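Local coordinates for protein PHOX (Pseudomonas fluorescens, PDB 4A9V) that hydrolyses phosphate monoesters as an alkaline phosphatase, using a complex iron-calcium cofactor to catalyse phosphotransfer, at residues A[129-134]-A[542-547]; A[220-223]-A[227-230]; A[335-340]-A[465-470]. All blocks are in the same frame, centred on the assembly; numbering follows the deposited sequence. Where two conformers were deposited one is given.

Contact 1 of 3, residues A[129-134]-A[542-547]; sequences GQWQFV and QKTLFV
Trp131 and Thr544 bring the strands of 129-134 and 542-547 nearest, yet their CA atoms stay 8.0 Å apart, a spacing set by side chains and water rather than by backbone pairing. Trp131 bridges most of the gap. Its CB meets CZ of Phe546 at 3.8 Å, arriving at the edge of the phenyl ring, while that ring turns its own edge to the indole face. This is an offset edge-to-face pair, with 5.7 Å between the centroids of the Trp131 five-membered ring and the Phe546 ring and 69° between their planes. Two large aromatics thus meet between the sheets without stacking flat. Thr544 suits its place because its two branches do different work. CG2 lies above one face of the Phe546 ring, toward its rim, whereas OG1, anti to the carbonyl carbon (chi1 -56°), comes to the indole edge, 3.4 Å from Trp131 CD1. The same hydroxyl holds two waters. One accepts from Trp131 NE1 at 3.0 Å, the other from Trp131 N at 2.9 Å, and each lies 3.0 Å from Thr544 OG1, so buried polar groups are satisfied indirectly. The indole also touches Val124 and Arg126 of strand 118-127, and Leu35 touches Phe546. The arrangement is that of adjacent blades packing in a beta-propeller: the edge strand 130-144 of one antiparallel four-stranded sheet lies against the blade formed by strands 30-37, 532-538, 544-550 and 572-578.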
ATOM      1  N   GLY A 129     -22.919  -1.508 -19.594  1.00 29.93           N
ATOM      2  CA  GLY A 129     -21.890  -2.505 -19.324  1.00 25.39           C
ATOM      3  C   GLY A 129     -20.615  -1.936 -18.717  1.00 17.71           C
ATOM      4  O   GLY A 129     -19.768  -2.688 -18.238  1.00 21.97           O
ATOM      5  N   GLN A 130     -20.479  -0.611 -18.720  1.00 16.10           N
ATOM      6  CA  GLN A 130     -19.223   0.037 -18.335  1.00 14.47           C
ATOM      7  C   GLN A 130     -19.393   0.807 -17.028  1.00 12.41           C
ATOM      8  O   GLN A 130     -20.315   1.597 -16.879  1.00 13.00           O
ATOM      9  CB  GLN A 130     -18.758   1.003 -19.429  1.00 19.65           C
ATOM     10  CG  GLN A 130     -18.716   0.396 -20.822  1.00 59.52           C
ATOM     11  CD  GLN A 130     -17.309   0.037 -21.258  1.00 88.27           C
ATOM     12  OE1 GLN A 130     -16.731  -0.935 -20.777  1.00 36.02           O
ATOM     13  NE2 GLN A 130     -16.734   0.851 -22.136  1.00122.97           N
ATOM     14  N   TRP A 131     -18.439   0.647 -16.125  1.00 10.28           N
ATOM     15  CA  TRP A 131     -18.452   1.381 -14.870  1.00  9.60           C
ATOM     16  C   TRP A 131     -17.934   2.782 -15.074  1.00  9.44           C
ATOM     17  O   TRP A 131     -16.884   2.976 -15.692  1.00 12.13           O
ATOM     18  CB  TRP A 131     -17.577   0.648 -13.858  1.00  8.80           C
ATOM     19  CG  TRP A 131     -18.161  -0.660 -13.419  1.00  9.32           C
ATOM     20  CD1 TRP A 131     -17.895  -1.924 -13.923  1.00 10.39           C
ATOM     21  CD2 TRP A 131     -19.191  -0.847 -12.403  1.00  8.93           C
ATOM     22  NE1 TRP A 131     -18.674  -2.867 -13.296  1.00 10.10           N
ATOM     23  CE2 TRP A 131     -19.470  -2.274 -12.365  1.00  9.08           C
ATOM     24  CE3 TRP A 131     -19.893   0.006 -11.558  1.00  8.95           C
ATOM     25  CZ2 TRP A 131     -20.381  -2.812 -11.473  1.00 10.08           C
ATOM     26  CZ3 TRP A 131     -20.809  -0.545 -10.667  1.00 10.41           C
ATOM     27  CH2 TRP A 131     -21.055  -1.922 -10.636  1.00 10.81           C
ATOM     28  N   GLN A 132     -18.621   3.761 -14.489  1.00  8.97           N
ATOM     29  CA  GLN A 132     -18.217   5.159 -14.572  1.00  8.83           C
ATOM     30  C   GLN A 132     -18.411   5.855 -13.229  1.00  8.41           C
ATOM     31  O   GLN A 132     -19.333   5.548 -12.472  1.00  9.06           O
ATOM     32  CB  GLN A 132     -19.017   5.891 -15.657  1.00 10.98           C
ATOM     33  CG  GLN A 132     -18.903   5.291 -17.051  1.00 19.63           C
ATOM     34  CD  GLN A 132     -19.791   5.997 -18.059  1.00 73.99           C
ATOM     35  OE1 GLN A 132     -21.017   5.923 -17.966  1.00 87.27           O
ATOM     36  NE2 GLN A 132     -19.188   6.851 -18.875  1.00 57.79           N
ATOM     37  N   PHE A 133     -17.576   6.852 -12.989  1.00  8.71           N
ATOM     38  CA  PHE A 133     -17.683   7.706 -11.827  1.00  8.25           C
ATOM     39  C   PHE A 133     -18.999   8.482 -11.837  1.00  8.79           C
ATOM     40  O   PHE A 133     -19.397   9.023 -12.868  1.00 10.57           O
ATOM     41  CB  PHE A 133     -16.487   8.663 -11.819  1.00  8.76           C
ATOM     42  CG  PHE A 133     -16.570   9.744 -10.786  1.00  8.19           C
ATOM     43  CD1 PHE A 133     -16.741   9.438  -9.447  1.00  8.27           C
ATOM     44  CD2 PHE A 133     -16.472  11.076 -11.152  1.00  9.03           C
ATOM     45  CE1 PHE A 133     -16.804  10.440  -8.492  1.00  9.57           C
ATOM     46  CE2 PHE A 133     -16.529  12.081 -10.201  1.00  9.85           C
ATOM     47  CZ  PHE A 133     -16.732  11.763  -8.875  1.00  9.30           C
ATOM     48  N   VAL A 134     -19.621   8.578 -10.666  1.00  8.61           N
ATOM     49  CA  VAL A 134     -20.828   9.380 -10.462  1.00  9.07           C
ATOM     50  C   VAL A 134     -20.496  10.623  -9.637  1.00  8.52           C
ATOM     51  O   VAL A 134     -20.472  10.593  -8.400  1.00  9.39           O
ATOM     52  CB  VAL A 134     -21.921   8.564  -9.737  1.00  9.74           C
ATOM     53  CG1 VAL A 134     -23.188   9.385  -9.575  1.00 11.28           C
ATOM     54  CG2 VAL A 134     -22.216   7.288 -10.500  1.00 10.96           C
ATOM     55  N   GLN A 542     -16.197  -9.671 -12.095  1.00  8.48           N
ATOM     56  CA  GLN A 542     -14.838  -9.979 -12.547  1.00  8.48           C
ATOM     57  C   GLN A 542     -14.593  -9.595 -14.003  1.00  8.30           C
ATOM     58  O   GLN A 542     -13.546  -9.935 -14.569  1.00  9.31           O
ATOM     59  CB  GLN A 542     -14.497 -11.452 -12.319  1.00 10.00           C
ATOM     60  CG  GLN A 542     -14.845 -11.976 -10.933  1.00  9.98           C
ATOM     61  CD  GLN A 542     -13.913 -11.459  -9.858  1.00  9.55           C
ATOM     62  OE1 GLN A 542     -12.837 -12.011  -9.657  1.00 10.21           O
ATOM     63  NE2 GLN A 542     -14.367 -10.476  -9.093  1.00 10.15           N
ATOM     64  N   LYS A 543     -15.503  -8.808 -14.575  1.00  8.13           N
ATOM     65  CA  LYS A 543     -15.379  -8.367 -15.961  1.00  9.32           C
ATOM     66  C   LYS A 543     -14.698  -7.001 -16.107  1.00  8.69           C
ATOM     67  O   LYS A 543     -14.357  -6.593 -17.217  1.00  9.51           O
ATOM     68  CB  LYS A 543     -16.751  -8.370 -16.633  1.00  9.90           C
ATOM     69  CG  LYS A 543     -17.334  -9.762 -16.748  1.00 10.62           C
ATOM     70  CD  LYS A 543     -18.748  -9.713 -17.281  1.00 14.41           C
ATOM     71  CE  LYS A 543     -19.314 -11.108 -17.453  1.00 19.58           C
ATOM     72  NZ  LYS A 543     -20.744 -11.066 -17.868  1.00 28.19           N
ATOM     73  N   THR A 544     -14.494  -6.309 -14.990  1.00  8.06           N
ATOM     74  CA  THR A 544     -13.707  -5.086 -14.978  1.00  8.14           C
ATOM     75  C   THR A 544     -12.628  -5.191 -13.913  1.00  7.66           C
ATOM     76  O   THR A 544     -12.894  -5.556 -12.771  1.00  8.38           O
ATOM     77  CB  THR A 544     -14.573  -3.836 -14.707  1.00  8.82           C
ATOM     78  OG1 THR A 544     -15.621  -3.762 -15.678  1.00 10.90           O
ATOM     79  CG2 THR A 544     -13.742  -2.570 -14.785  1.00  9.67           C
ATOM     80  N   LEU A 545     -11.396  -4.922 -14.329  1.00  7.35           N
ATOM     81  CA  LEU A 545     -10.257  -4.825 -13.430  1.00  7.17           C
ATOM     82  C   LEU A 545      -9.868  -3.359 -13.350  1.00  6.98           C
ATOM     83  O   LEU A 545      -9.590  -2.736 -14.376  1.00  8.14           O
ATOM     84  CB  LEU A 545      -9.093  -5.678 -13.977  1.00  8.08           C
ATOM     85  CG  LEU A 545      -7.833  -5.857 -13.110  1.00  8.47           C
ATOM     86  CD1 LEU A 545      -6.939  -6.948 -13.690  1.00  8.93           C
ATOM     87  CD2 LEU A 545      -7.042  -4.568 -12.974  1.00  9.35           C
ATOM     88  N   PHE A 546      -9.962  -2.783 -12.153  1.00  6.92           N
ATOM     89  CA  PHE A 546      -9.549  -1.404 -11.921  1.00  6.76           C
ATOM     90  C   PHE A 546      -8.106  -1.391 -11.424  1.00  6.61           C
ATOM     91  O   PHE A 546      -7.752  -2.161 -10.531  1.00  6.96           O
ATOM     92  CB  PHE A 546     -10.460  -0.746 -10.877  1.00  7.30           C
ATOM     93  CG  PHE A 546     -11.915  -0.738 -11.260  1.00  7.76           C
ATOM     94  CD1 PHE A 546     -12.422   0.261 -12.071  1.00  9.06           C
ATOM     95  CD2 PHE A 546     -12.788  -1.713 -10.785  1.00  8.29           C
ATOM     96  CE1 PHE A 546     -13.767   0.306 -12.383  1.00  9.56           C
ATOM     97  CE2 PHE A 546     -14.132  -1.670 -11.100  1.00  9.33           C
ATOM     98  CZ  PHE A 546     -14.621  -0.669 -11.911  1.00  9.78           C
ATOM     99  N   VAL A 547      -7.271  -0.546 -12.024  1.00  6.67           N
ATOM    100  CA  VAL A 547      -5.856  -0.508 -11.680  1.00  6.76           C
ATOM    101  C   VAL A 547      -5.380   0.942 -11.708  1.00  6.60           C
ATOM    102  O   VAL A 547      -5.817   1.734 -12.544  1.00  7.91           O
ATOM    103  CB  VAL A 547      -5.015  -1.401 -12.629  1.00  6.81           C
ATOM    104  CG1 VAL A 547      -5.124  -0.941 -14.076  1.00  9.15           C
ATOM    105  CG2 VAL A 547      -3.561  -1.449 -12.183  1.00  7.87           C
TER
HETATM  106  O   HOH W   1     -18.040  -5.282 -14.879  1.00 12.09           O
HETATM  107  O   HOH W   2     -16.252  -1.156 -16.909  1.00 15.96           O

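Contact 2 of 3, residues A[220-223]-A[227-230]; sequences AASR and WHPF
Just ahead of His228, whose ring meets Ala220, Ala221 and Ser222, Trp227 begins the segment by turning its indole to the protein interior. There it packs on Val110, Ala113 and Leu114 of helix 107-115 and makes an edge-to-face pair with Phe234; a large, mostly apolar ring suits such a buried place. His228 carries the contact itself. Its CG stands between the backbone N and the carbonyl carbon (chi1 62°), a position that brings the imidazole over its own chain's next residue and presents the CE1-NE2 side to 220-223. Ala221 O lies near the ring plane at the edge, 3.6 Å from His228 CE1, where the carbonyl dipole would probably attract the polarised C-H. Ala220 O approaches obliquely and stays 3.6 Å from His228 NE2, too loose to count as a bond, and Ser222 CB rests 4.0 Å from His228 CE1. The two alanines give their carbonyls to the ring while their methyls point away from it. Ser222 keeps its loop in shape: OG donates to Ala221 O at 2.7 Å, meeting an oxygen lone pair within the carbonyl plane, and accepts from Ile225 N and Asn226 N, which lead into 227-230. These residues form a compact chain reversal within the long loop between helix 211-216 and strand 249-252, its two arms separated by three residues. Pro229 follows with CD 3.4 Å above the centre of the His228 ring, covering one face, and its fixed phi suits the helical backbone here. Phe230 closes a type I beta turn, its N bonding Trp227 O at 3.0 Å, and its side chain reaches Val110 of the same helix that receives Trp227.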
ATOM      1  N   ALA A 220      15.561  16.374  10.494  1.00 10.54           N
ATOM      2  CA  ALA A 220      15.242  17.790  10.613  1.00 10.40           C
ATOM      3  C   ALA A 220      14.871  18.408   9.271  1.00 10.35           C
ATOM      4  O   ALA A 220      14.080  19.348   9.214  1.00 11.89           O
ATOM      5  CB  ALA A 220      16.409  18.540  11.231  1.00 11.21           C
ATOM      6  N   ALA A 221      15.448  17.887   8.195  1.00 11.22           N
ATOM      7  CA  ALA A 221      15.242  18.464   6.870  1.00 11.51           C
ATOM      8  C   ALA A 221      13.890  18.089   6.257  1.00 10.79           C
ATOM      9  O   ALA A 221      13.420  18.783   5.357  1.00 11.86           O
ATOM     10  CB  ALA A 221      16.369  18.059   5.935  1.00 13.53           C
ATOM     11  N   SER A 222      13.274  17.009   6.749  1.00  9.93           N
ATOM     12  CA  SER A 222      12.209  16.287   6.035  1.00  9.41           C
ATOM     13  C   SER A 222      12.745  15.662   4.751  1.00 10.30           C
ATOM     14  O   SER A 222      13.875  15.953   4.353  1.00 12.02           O
ATOM     15  CB  SER A 222      10.988  17.186   5.756  1.00  9.48           C
ATOM     16  OG  SER A 222      11.072  17.847   4.499  1.00  9.93           O
ATOM     17  N   ARG A 223      11.983  14.745   4.157  1.00 10.66           N
ATOM     18  CA  ARG A 223      12.420  14.108   2.915  1.00 10.95           C
ATOM     19  C   ARG A 223      11.954  14.909   1.700  1.00 11.15           C
ATOM     20  O   ARG A 223      11.102  14.466   0.935  1.00 12.33           O
ATOM     21  CB  ARG A 223      11.978  12.648   2.836  1.00 12.65           C
ATOM     22  CG  ARG A 223      12.818  11.835   1.861  1.00 15.68           C
ATOM     23  CD  ARG A 223      12.421  10.368   1.814  1.00 23.57           C
ATOM     24  NE  ARG A 223      12.553   9.718   3.116  1.00 31.35           N
ATOM     25  CZ  ARG A 223      13.571   8.936   3.465  1.00160.70           C
ATOM     26  NH1 ARG A 223      14.709   8.982   2.783  1.00 52.29           N
ATOM     27  NH2 ARG A 223      13.494   8.199   4.569  1.00188.03           N
ATOM     28  N   TRP A 227       7.011  20.889   4.706  1.00  9.22           N
ATOM     29  CA  TRP A 227       5.809  21.481   5.283  1.00  9.52           C
ATOM     30  C   TRP A 227       6.104  22.257   6.541  1.00 10.14           C
ATOM     31  O   TRP A 227       5.463  23.269   6.820  1.00 10.44           O
ATOM     32  CB  TRP A 227       4.796  20.390   5.604  1.00  9.40           C
ATOM     33  CG  TRP A 227       4.259  19.677   4.398  1.00  8.79           C
ATOM     34  CD1 TRP A 227       4.420  20.020   3.059  1.00 10.13           C
ATOM     35  CD2 TRP A 227       3.413  18.496   4.403  1.00  8.30           C
ATOM     36  NE1 TRP A 227       3.730  19.152   2.257  1.00  9.33           N
ATOM     37  CE2 TRP A 227       3.170  18.167   3.003  1.00  8.62           C
ATOM     38  CE3 TRP A 227       2.992  17.619   5.382  1.00  8.20           C
ATOM     39  CZ2 TRP A 227       2.459  17.045   2.633  1.00  8.94           C
ATOM     40  CZ3 TRP A 227       2.272  16.495   5.003  1.00  8.64           C
ATOM     41  CH2 TRP A 227       2.019  16.210   3.659  1.00  9.52           C
ATOM     42  N   HIS A 228       7.060  21.777   7.331  1.00 10.21           N
ATOM     43  CA  HIS A 228       7.316  22.336   8.656  1.00  9.89           C
ATOM     44  C   HIS A 228       7.695  23.802   8.712  1.00 11.24           C
ATOM     45  O   HIS A 228       7.435  24.443   9.724  1.00 12.32           O
ATOM     46  CB  HIS A 228       8.349  21.489   9.400  1.00 11.37           C
ATOM     47  CG  HIS A 228       9.701  21.447   8.730  1.00 10.65           C
ATOM     48  ND1 HIS A 228       9.983  20.603   7.711  1.00 11.72           N
ATOM     49  CD2 HIS A 228      10.859  22.174   8.972  1.00 12.59           C
ATOM     50  CE1 HIS A 228      11.241  20.830   7.288  1.00 12.79           C
ATOM     51  NE2 HIS A 228      11.776  21.791   8.061  1.00 14.03           N
ATOM     52  N   PRO A 229       8.232  24.386   7.621  1.00 11.41           N
ATOM     53  CA  PRO A 229       8.517  25.824   7.708  1.00 12.76           C
ATOM     54  C   PRO A 229       7.259  26.689   7.718  1.00 13.10           C
ATOM     55  O   PRO A 229       7.322  27.851   8.116  1.00 16.29           O
ATOM     56  CB  PRO A 229       9.349  26.095   6.450  1.00 14.68           C
ATOM     57  CG  PRO A 229       9.955  24.779   6.110  1.00 14.56           C
ATOM     58  CD  PRO A 229       8.889  23.782   6.451  1.00 12.27           C
ATOM     59  N   PHE A 230       6.118  26.113   7.344  1.00 12.10           N
ATOM     60  CA  PHE A 230       4.886  26.885   7.230  1.00 13.08           C
ATOM     61  C   PHE A 230       3.748  26.341   8.092  1.00 13.16           C
ATOM     62  O   PHE A 230       2.774  27.056   8.336  1.00 16.41           O
ATOM     63  CB  PHE A 230       4.448  26.973   5.769  1.00 13.87           C
ATOM     64  CG  PHE A 230       5.454  27.640   4.879  1.00 14.90           C
ATOM     65  CD1 PHE A 230       5.628  29.012   4.926  1.00 19.07           C
ATOM     66  CD2 PHE A 230       6.315  26.888   4.100  1.00 16.77           C
ATOM     67  CE1 PHE A 230       6.621  29.625   4.190  1.00 21.69           C
ATOM     68  CE2 PHE A 230       7.287  27.498   3.333  1.00 22.02           C
ATOM     69  CZ  PHE A 230       7.450  28.867   3.389  1.00 21.69           C
TER

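Contact 3 of 3, residues A[335-340]-A[465-470]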
ATOM      1  N   ASN A 335      17.738 -24.133  -1.304  1.00  9.68           N
ATOM      2  CA  ASN A 335      17.585 -24.404  -2.725  1.00 10.34           C
ATOM      3  C   ASN A 335      17.680 -23.100  -3.514  1.00  9.66           C
ATOM      4  O   ASN A 335      17.024 -22.126  -3.167  1.00 10.78           O
ATOM      5  CB  ASN A 335      16.251 -25.084  -3.012  1.00 10.62           C
ATOM      6  CG  ASN A 335      16.169 -25.601  -4.427  1.00 12.34           C
ATOM      7  OD1 ASN A 335      15.933 -24.829  -5.352  1.00 12.67           O
ATOM      8  ND2 ASN A 335      16.627 -26.838  -4.628  1.00 16.81           N
ATOM      9  N   PRO A 336      18.536 -23.058  -4.547  1.00 11.77           N
ATOM     10  CA  PRO A 336      18.737 -21.773  -5.218  1.00 12.80           C
ATOM     11  C   PRO A 336      17.545 -21.327  -6.059  1.00 11.08           C
ATOM     12  O   PRO A 336      17.324 -20.125  -6.225  1.00 13.83           O
ATOM     13  CB  PRO A 336      19.975 -22.010  -6.090  1.00 16.44           C
ATOM     14  CG  PRO A 336      20.078 -23.489  -6.227  1.00 20.54           C
ATOM     15  CD  PRO A 336      19.533 -24.061  -4.953  1.00 14.13           C
ATOM     16  N   ASP A 337      16.793 -22.280  -6.601  1.00 10.74           N
ATOM     17  CA  ASP A 337      15.668 -21.929  -7.459  1.00  9.80           C
ATOM     18  C   ASP A 337      14.380 -21.728  -6.684  1.00  9.62           C
ATOM     19  O   ASP A 337      13.535 -20.936  -7.092  1.00 11.35           O
ATOM     20  CB  ASP A 337      15.433 -22.978  -8.539  1.00 10.90           C
ATOM     21  CG  ASP A 337      14.525 -22.461  -9.642  1.00 10.94           C
ATOM     22  OD1 ASP A 337      14.911 -21.472 -10.300  1.00 12.18           O
ATOM     23  OD2 ASP A 337      13.401 -22.985  -9.814  1.00 13.64           O
ATOM     24  N   HIS A 338      14.203 -22.505  -5.622  1.00  9.14           N
ATOM     25  CA  HIS A 338      12.939 -22.559  -4.908  1.00  8.96           C
ATOM     26  C   HIS A 338      13.139 -22.852  -3.439  1.00  8.93           C
ATOM     27  O   HIS A 338      12.845 -23.947  -2.965  1.00  9.42           O
ATOM     28  CB  HIS A 338      12.011 -23.586  -5.530  1.00  8.87           C
ATOM     29  CG  HIS A 338      10.613 -23.491  -5.014  1.00  9.12           C
ATOM     30  ND1 HIS A 338       9.864 -24.574  -4.737  1.00 10.88           N
ATOM     31  CD2 HIS A 338       9.859 -22.382  -4.645  1.00  9.46           C
ATOM     32  CE1 HIS A 338       8.688 -24.176  -4.222  1.00 11.15           C
ATOM     33  NE2 HIS A 338       8.682 -22.835  -4.176  1.00  9.91           N
ATOM     34  N   PRO A 339      13.715 -21.895  -2.706  1.00  8.45           N
ATOM     35  CA  PRO A 339      13.949 -22.136  -1.292  1.00  8.33           C
ATOM     36  C   PRO A 339      12.647 -22.235  -0.508  1.00  8.55           C
ATOM     37  O   PRO A 339      11.671 -21.521  -0.791  1.00  9.01           O
ATOM     38  CB  PRO A 339      14.765 -20.919  -0.860  1.00  9.20           C
ATOM     39  CG  PRO A 339      14.361 -19.846  -1.810  1.00  9.46           C
ATOM     40  CD  PRO A 339      14.144 -20.550  -3.117  1.00  9.02           C
ATOM     41  N   LYS A 340      12.629 -23.202   0.420  0.50  9.23           N
ATOM     42  CA  LYS A 340      11.480 -23.533   1.290  0.50  8.69           C
ATOM     43  C   LYS A 340      11.963 -23.582   2.764  0.50  9.28           C
ATOM     44  O   LYS A 340      13.016 -24.169   3.033  0.50  9.49           O
ATOM     45  CB  LYS A 340      10.908 -24.922   0.915  0.50  9.68           C
ATOM     46  CG  LYS A 340      10.371 -25.078  -0.510  0.50 10.44           C
ATOM     47  CD  LYS A 340      10.045 -26.537  -0.847  0.50 15.39           C
ATOM     48  CE  LYS A 340       9.533 -26.717  -2.276  0.50 20.73           C
ATOM     49  NZ  LYS A 340      10.617 -26.905  -3.286  0.50 15.20           N
ATOM     50  N   GLY A 465      17.416 -14.573 -11.648  1.00  9.09           N
ATOM     51  CA  GLY A 465      16.104 -14.910 -11.113  1.00  8.97           C
ATOM     52  C   GLY A 465      15.852 -16.406 -11.063  1.00  7.92           C
ATOM     53  O   GLY A 465      16.669 -17.226 -11.504  1.00  9.55           O
ATOM     54  N   SER A 466      14.671 -16.766 -10.586  1.00  8.34           N
ATOM     55  CA  SER A 466      14.237 -18.148 -10.561  1.00  8.67           C
ATOM     56  C   SER A 466      13.686 -18.583 -11.918  1.00  8.94           C
ATOM     57  O   SER A 466      13.508 -17.775 -12.831  1.00  9.48           O
ATOM     58  CB  SER A 466      13.187 -18.349  -9.460  1.00  8.97           C
ATOM     59  OG  SER A 466      12.105 -17.435  -9.598  1.00  8.27           O
ATOM     60  N   SER A 467      13.449 -19.880 -12.048  1.00  9.06           N
ATOM     61  CA  SER A 467      13.249 -20.456 -13.365  0.50  9.33           C
ATOM     62  C   SER A 467      11.928 -20.043 -14.011  1.00  9.31           C
ATOM     63  O   SER A 467      11.738 -20.255 -15.210  1.00 10.40           O
ATOM     64  CB  SER A 467      13.322 -21.973 -13.278  0.50 10.61           C
ATOM     65  OG  SER A 467      12.341 -22.455 -12.381  0.50  9.38           O
ATOM     66  N   ASN A 468      10.980 -19.560 -13.209  1.00  9.18           N
ATOM     67  CA  ASN A 468       9.735 -19.017 -13.748  1.00  8.82           C
ATOM     68  C   ASN A 468       9.851 -17.580 -14.261  1.00  8.82           C
ATOM     69  O   ASN A 468       8.891 -17.034 -14.829  1.00  9.54           O
ATOM     70  CB  ASN A 468       8.556 -19.189 -12.765  1.00  8.78           C
ATOM     71  CG  ASN A 468       8.837 -18.698 -11.342  1.00  8.46           C
ATOM     72  OD1 ASN A 468       9.983 -18.597 -10.885  1.00  9.38           O
ATOM     73  ND2 ASN A 468       7.752 -18.500 -10.591  1.00  8.08           N
ATOM     74  N   ILE A 469      11.050 -17.016 -14.160  1.00  8.71           N
ATOM     75  CA  ILE A 469      11.406 -15.780 -14.851  1.00  8.56           C
ATOM     76  C   ILE A 469      12.150 -16.123 -16.141  1.00  9.57           C
ATOM     77  O   ILE A 469      13.118 -16.881 -16.123  1.00 10.71           O
ATOM     78  CB  ILE A 469      12.309 -14.892 -13.964  1.00  8.33           C
ATOM     79  CG1 ILE A 469      11.570 -14.465 -12.692  1.00  9.18           C
ATOM     80  CG2 ILE A 469      12.789 -13.680 -14.743  1.00  9.83           C
ATOM     81  CD1 ILE A 469      10.315 -13.651 -12.938  1.00 10.54           C
ATOM     82  N   THR A 470      11.764 -15.464 -17.224  1.00  9.18           N
ATOM     83  CA  THR A 470      12.382 -15.662 -18.524  1.00 10.64           C
ATOM     84  C   THR A 470      12.733 -14.317 -19.142  1.00  9.83           C
ATOM     85  O   THR A 470      12.203 -13.289 -18.725  1.00  9.53           O
ATOM     86  CB  THR A 470      11.426 -16.385 -19.485  1.00 12.16           C
ATOM     87  OG1 THR A 470      10.363 -15.496 -19.852  1.00 12.96           O
ATOM     88  CG2 THR A 470      10.858 -17.647 -18.851  1.00 13.94           C
TER
HETATM   89  O   HOH W   3      17.322 -20.395 -10.800  1.00 17.20           O
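Asp337 OD1 is gripped by two groups around 465-470: Ser467 N, through a weak bond of 2.8 Å bent to 129° at the hydrogen, and a water that donates from 2.7 Å. That water also reaches Gly465 O, though weakly. The other carboxylate oxygen, OD2, accepts from Ser467 OG at 2.8 Å on its syn side, 21° out of the carboxylate plane. Ser467 was deposited in two conformers, so this second bond belongs to one of them and may be only partly occupied. Aspartate fits because its two oxygens can take the amide and the hydroxyl of a single residue; with CG anti to the backbone N (chi1 -165°), the carboxylate extends across to them. Behind it, Asn335 OD1 accepts from Asp337 N, an Asx turn, and from His338 N, an Asx motif, the two donors approaching it from opposite faces and so setting the bend that carries Asp337. Facing it is a type I beta turn from Ser466 to Ile469, in which Ser466 OG donates to Asn468 OD1 at 2.7 Å. Gly465 has backbone angles at which a side chain would collide with the preceding carbonyl. Both loops are bonded to strand 443-451: Pro339 shares a backbone hydrogen bond with Leu448, as Ser466 does with Val451, and His338 NE2 bonds Asp447. Asn468 ND2 meets Phe449 O and also Gly519 O, in the loop between strands 510-514 and 521-526.

The three contacts are widely scattered over one propeller chain, and none touches another. The centres of contacts 1 and 2 are about 39 Å apart, those of 1 and 3 about 36 Å and those of 2 and 3 about 43 Å; the closest approach, between contacts 1 and 3, is about 18 Å between nearest atoms. Along the sequence, contacts 2 and 3 follow each other in series, and both fall in the long span separating the two segments of contact 1. Contact 1 packs two sheets, contact 2 shapes a loop, and contact 3 ties two loops together. All lie away from the iron-calcium cofactor held by Glu273, Glu387, Asp479 and others.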